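Local coordinates for glucokinase (Streptomyces griseus, PDB 3VGL), which probably phosphorylates D-glucose with ATP to give D-glucose 6-phosphate, as a zinc-containing glucokinase of the ROK family, at residues W175-Y187 with S232-L244. Sequence-based numbering, arbitrary orientation.
Sequences WEQYASGRALVRY and SFRELARWAGAGL. With ANP (phosphoaminophosphonic acid-adenylate ester), chain E; BGC (beta-D-glucopyranose), chain D.
Tyr187 and Trp239 are each sandwiched. Glu235 CG lies over the centre of the Tyr187 ring, 3.4 Å from its centroid, as a CH-pi contact, and Ala183 O sits over the opposite face, toward the rim. On Trp239, Tyr178 CB rests on one face, 3.5 Å from Trp239 CG, and Arg238 NE on the other, both offset toward the rim; Glu235 OE2 accepts from Trp239 NE1 at the edge. Gly243 CA lies above the Trp175 ring plane near the rim, 3.3 Å from Trp175 CZ2, and the absence of a side chain lets the indole lie this near; Ala240 O lies at the ring edge. Trp175 NE1 donates to Trp239 O at 3.0 Å, from above the carbonyl plane; Gly243 N reaches the same oxygen from the opposite face. In this ROK-family, actin-like ATPase fold, helices 181-187 and 232-244 run obliquely antiparallel, their axes 8.8 Å apart at closest approach and 137° between directions. Tyr187 is a knob among Ser232, Glu235, Leu236 and Trp239, and its OH donates to Tyr178 O, 2.7 Å away, on a lone pair. Leu184, with CG anti to the backbone N (chi1 -180°), sets CD1 over the Phe233 ring centre, while CD2 meets ANP C2 at 3.9 Å. Glu176 OE1 accepts from BGC O1.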
# COMPACT_ATOMS: atom_id res chain seq x y z
N TRP A 175 10.23 0.16 7.54
CA TRP A 175 11.24 0.63 6.60
C TRP A 175 12.41 -0.35 6.42
O TRP A 175 12.87 -0.59 5.31
CB TRP A 175 11.72 2.03 7.02
CG TRP A 175 12.56 2.75 5.99
CD1 TRP A 175 12.60 2.53 4.62
CD2 TRP A 175 13.38 3.88 6.24
NE1 TRP A 175 13.47 3.43 4.03
CE2 TRP A 175 13.94 4.28 5.01
CE3 TRP A 175 13.70 4.60 7.41
CZ2 TRP A 175 14.83 5.37 4.90
CZ3 TRP A 175 14.57 5.69 7.30
CH2 TRP A 175 15.13 6.05 6.05
N GLU A 176 12.87 -0.95 7.51
CA GLU A 176 14.04 -1.81 7.39
C GLU A 176 13.82 -3.05 6.54
O GLU A 176 14.78 -3.60 6.00
CB GLU A 176 14.62 -2.14 8.76
CG GLU A 176 14.12 -3.35 9.43
CD GLU A 176 15.03 -3.77 10.62
OE1 GLU A 176 15.68 -2.89 11.21
OE2 GLU A 176 15.07 -4.98 10.95
N GLN A 177 12.56 -3.47 6.37
CA GLN A 177 12.30 -4.61 5.47
C GLN A 177 12.46 -4.25 4.00
O GLN A 177 12.58 -5.15 3.17
CB GLN A 177 10.89 -5.19 5.72
CG GLN A 177 10.74 -5.76 7.13
CD GLN A 177 11.79 -6.80 7.41
OE1 GLN A 177 12.09 -7.67 6.55
NE2 GLN A 177 12.39 -6.71 8.59
N TYR A 178 12.52 -2.94 3.71
CA TYR A 178 12.63 -2.42 2.33
C TYR A 178 13.97 -1.77 2.06
O TYR A 178 14.41 -1.71 0.91
CB TYR A 178 11.49 -1.42 2.03
CG TYR A 178 10.14 -2.07 2.21
CD1 TYR A 178 9.57 -2.81 1.18
CD2 TYR A 178 9.50 -2.05 3.46
CE1 TYR A 178 8.33 -3.45 1.35
CE2 TYR A 178 8.27 -2.68 3.64
CZ TYR A 178 7.71 -3.39 2.58
OH TYR A 178 6.50 -4.06 2.70
N ALA A 179 14.62 -1.28 3.11
CA ALA A 179 15.94 -0.66 2.95
C ALA A 179 16.86 -1.17 4.05
O ALA A 179 16.72 -0.79 5.24
CB ALA A 179 15.82 0.87 3.02
N SER A 180 17.78 -2.04 3.66
CA SER A 180 18.78 -2.61 4.56
C SER A 180 19.67 -3.45 3.67
O SER A 180 19.37 -3.64 2.47
CB SER A 180 18.11 -3.48 5.64
OG SER A 180 17.70 -4.73 5.09
N GLY A 181 20.78 -3.93 4.24
CA GLY A 181 21.63 -4.91 3.51
C GLY A 181 20.85 -6.20 3.24
O GLY A 181 20.98 -6.79 2.17
N ARG A 182 20.03 -6.62 4.20
CA ARG A 182 19.22 -7.82 3.99
C ARG A 182 18.23 -7.65 2.85
O ARG A 182 18.03 -8.60 2.10
CB ARG A 182 18.50 -8.29 5.27
CG ARG A 182 19.39 -9.00 6.21
CD ARG A 182 18.57 -9.69 7.30
NE ARG A 182 19.47 -10.50 8.11
CZ ARG A 182 19.14 -11.02 9.28
NH1 ARG A 182 20.03 -11.74 9.96
NH2 ARG A 182 17.93 -10.82 9.78
N ALA A 183 17.62 -6.46 2.75
CA ALA A 183 16.70 -6.16 1.65
C ALA A 183 17.45 -6.17 0.32
O ALA A 183 16.96 -6.74 -0.65
CB ALA A 183 15.97 -4.82 1.85
N LEU A 184 18.63 -5.56 0.29
CA LEU A 184 19.47 -5.64 -0.92
C LEU A 184 19.67 -7.08 -1.39
O LEU A 184 19.50 -7.38 -2.59
CB LEU A 184 20.82 -4.95 -0.68
CG LEU A 184 21.77 -4.96 -1.89
CD1 LEU A 184 21.24 -4.03 -2.99
CD2 LEU A 184 23.12 -4.50 -1.38
N VAL A 185 20.07 -7.96 -0.46
CA VAL A 185 20.27 -9.37 -0.78
C VAL A 185 18.98 -9.99 -1.30
O VAL A 185 18.99 -10.73 -2.28
CB VAL A 185 20.84 -10.12 0.42
CG1 VAL A 185 20.86 -11.63 0.17
CG2 VAL A 185 22.23 -9.60 0.72
N ARG A 186 17.86 -9.67 -0.65
CA ARG A 186 16.58 -10.15 -1.10
C ARG A 186 16.26 -9.73 -2.53
O ARG A 186 15.81 -10.55 -3.35
CB ARG A 186 15.45 -9.77 -0.15
CG ARG A 186 14.36 -10.83 -0.17
CD ARG A 186 13.20 -10.47 0.70
NE ARG A 186 12.30 -9.68 -0.12
CZ ARG A 186 12.13 -8.39 0.01
NH1 ARG A 186 12.75 -7.72 0.98
NH2 ARG A 186 11.29 -7.78 -0.82
N TYR A 187 16.54 -8.46 -2.86
CA TYR A 187 16.25 -7.93 -4.18
C TYR A 187 17.07 -8.64 -5.22
O TYR A 187 16.57 -8.97 -6.30
CB TYR A 187 16.54 -6.43 -4.26
CG TYR A 187 15.63 -5.61 -3.35
CD1 TYR A 187 14.30 -5.99 -3.13
CD2 TYR A 187 16.11 -4.48 -2.71
CE1 TYR A 187 13.47 -5.25 -2.30
CE2 TYR A 187 15.28 -3.72 -1.87
CZ TYR A 187 13.97 -4.11 -1.68
OH TYR A 187 13.18 -3.37 -0.85
N SER A 232 19.21 -4.18 -8.35
CA SER A 232 18.99 -4.40 -6.91
C SER A 232 19.34 -3.14 -6.11
O SER A 232 18.63 -2.77 -5.15
CB SER A 232 19.80 -5.59 -6.40
OG SER A 232 19.51 -6.75 -7.14
N PHE A 233 20.45 -2.50 -6.47
CA PHE A 233 20.80 -1.22 -5.88
C PHE A 233 19.75 -0.16 -6.19
O PHE A 233 19.45 0.66 -5.31
CB PHE A 233 22.21 -0.77 -6.29
CG PHE A 233 23.28 -1.33 -5.42
CD1 PHE A 233 24.08 -2.37 -5.88
CD2 PHE A 233 23.47 -0.88 -4.12
CE1 PHE A 233 25.08 -2.92 -5.08
CE2 PHE A 233 24.48 -1.42 -3.30
CZ PHE A 233 25.28 -2.46 -3.78
N ARG A 234 19.19 -0.18 -7.40
CA ARG A 234 18.10 0.74 -7.77
C ARG A 234 16.89 0.57 -6.85
O ARG A 234 16.31 1.56 -6.38
CB ARG A 234 17.69 0.59 -9.25
CG ARG A 234 16.54 1.51 -9.65
CD ARG A 234 16.24 1.47 -11.15
NE ARG A 234 15.91 2.82 -11.63
CZ ARG A 234 16.79 3.70 -12.09
NH1 ARG A 234 16.39 4.90 -12.50
NH2 ARG A 234 18.09 3.40 -12.15
N GLU A 235 16.53 -0.69 -6.58
CA GLU A 235 15.37 -0.96 -5.72
C GLU A 235 15.67 -0.54 -4.28
O GLU A 235 14.81 0.06 -3.62
CB GLU A 235 14.96 -2.45 -5.81
CG GLU A 235 13.72 -2.83 -4.99
CD GLU A 235 12.42 -2.31 -5.54
OE1 GLU A 235 12.39 -1.84 -6.70
OE2 GLU A 235 11.41 -2.36 -4.80
N LEU A 236 16.88 -0.85 -3.80
CA LEU A 236 17.28 -0.40 -2.45
C LEU A 236 17.18 1.12 -2.33
O LEU A 236 16.63 1.65 -1.37
CB LEU A 236 18.71 -0.86 -2.11
CG LEU A 236 19.35 -0.24 -0.86
CD1 LEU A 236 18.60 -0.65 0.41
CD2 LEU A 236 20.82 -0.65 -0.79
N ALA A 237 17.66 1.82 -3.36
CA ALA A 237 17.65 3.28 -3.40
C ALA A 237 16.25 3.88 -3.47
O ALA A 237 16.02 4.93 -2.89
CB ALA A 237 18.51 3.79 -4.56
N ARG A 238 15.33 3.21 -4.16
CA ARG A 238 13.92 3.62 -4.20
C ARG A 238 13.40 3.80 -2.79
O ARG A 238 12.82 4.84 -2.43
CB ARG A 238 13.11 2.55 -4.96
CG ARG A 238 11.57 2.63 -4.83
CD ARG A 238 10.93 1.32 -5.37
NE ARG A 238 9.48 1.25 -5.19
CZ ARG A 238 8.73 0.16 -5.36
NH1 ARG A 238 9.27 -1.00 -5.72
NH2 ARG A 238 7.42 0.23 -5.17
N TRP A 239 13.62 2.79 -1.97
CA TRP A 239 13.09 2.82 -0.61
C TRP A 239 13.96 3.65 0.32
O TRP A 239 13.42 4.34 1.22
CB TRP A 239 12.96 1.40 -0.08
CG TRP A 239 11.94 0.62 -0.83
CD1 TRP A 239 12.19 -0.33 -1.80
CD2 TRP A 239 10.53 0.68 -0.67
NE1 TRP A 239 10.99 -0.84 -2.26
CE2 TRP A 239 9.96 -0.23 -1.58
CE3 TRP A 239 9.69 1.44 0.15
CZ2 TRP A 239 8.56 -0.43 -1.68
CZ3 TRP A 239 8.28 1.25 0.04
CH2 TRP A 239 7.75 0.32 -0.87
N ALA A 240 15.29 3.58 0.16
CA ALA A 240 16.14 4.35 1.06
C ALA A 240 15.94 5.86 0.81
O ALA A 240 15.80 6.64 1.75
CB ALA A 240 17.63 3.96 0.88
N GLY A 241 15.94 6.24 -0.46
CA GLY A 241 15.75 7.66 -0.84
C GLY A 241 14.39 8.21 -0.47
O GLY A 241 14.31 9.35 0.01
N ALA A 242 13.32 7.44 -0.68
CA ALA A 242 11.98 7.87 -0.27
C ALA A 242 11.92 8.09 1.23
O ALA A 242 11.31 9.07 1.71
CB ALA A 242 10.90 6.87 -0.70
N GLY A 243 12.55 7.20 1.99
CA GLY A 243 12.58 7.36 3.44
C GLY A 243 13.38 8.57 3.86
O GLY A 243 13.02 9.25 4.82
N LEU A 244 14.52 8.83 3.21
CA LEU A 244 15.29 10.05 3.50
C LEU A 244 14.48 11.30 3.21
O LEU A 244 14.57 12.29 3.95
CB LEU A 244 16.60 10.10 2.69
CG LEU A 244 17.71 9.14 3.12
CD1 LEU A 244 18.91 9.39 2.24
CD2 LEU A 244 18.10 9.27 4.60
PB ANP E . 25.69 -5.71 11.08
O1B ANP E . 24.22 -5.40 10.75
O2B ANP E . 25.94 -7.01 11.78
N3B ANP E . 26.32 -4.45 12.05
PA ANP E . 26.52 -4.95 8.38
O1A ANP E . 27.76 -5.35 7.58
O2A ANP E . 26.29 -3.51 8.73
O3A ANP E . 26.50 -5.87 9.71
O5' ANP E . 25.20 -5.47 7.63
C5' ANP E . 25.07 -6.82 7.17
C4' ANP E . 24.12 -6.86 5.99
O4' ANP E . 24.54 -5.92 4.99
C3' ANP E . 24.16 -8.22 5.35
O3' ANP E . 22.90 -8.41 4.70
C2' ANP E . 25.24 -8.04 4.31
O2' ANP E . 25.11 -8.95 3.23
C1' ANP E . 25.07 -6.60 3.86
N9 ANP E . 26.37 -5.96 3.57
C8 ANP E . 27.36 -5.68 4.44
N7 ANP E . 28.40 -5.08 3.80
C5 ANP E . 28.04 -4.96 2.51
C6 ANP E . 28.64 -4.44 1.25
N6 ANP E . 29.88 -3.89 1.25
N1 ANP E . 27.90 -4.52 0.12
C2 ANP E . 26.66 -5.06 0.07
N3 ANP E . 26.06 -5.56 1.17
C4 ANP E . 26.70 -5.54 2.36
C2 BGC D . 17.20 -2.12 15.44
C3 BGC D . 17.99 -0.85 15.75
C4 BGC D . 19.40 -0.91 15.16
C5 BGC D . 19.28 -1.27 13.69
C6 BGC D . 20.64 -1.39 13.01
C1 BGC D . 17.22 -2.34 13.93
O1 BGC D . 16.59 -3.55 13.59
O2 BGC D . 15.83 -1.88 15.84
O3 BGC D . 18.07 -0.65 17.13
O4 BGC D . 20.01 0.36 15.28
O5 BGC D . 18.57 -2.49 13.51
O6 BGC D . 21.43 -2.39 13.63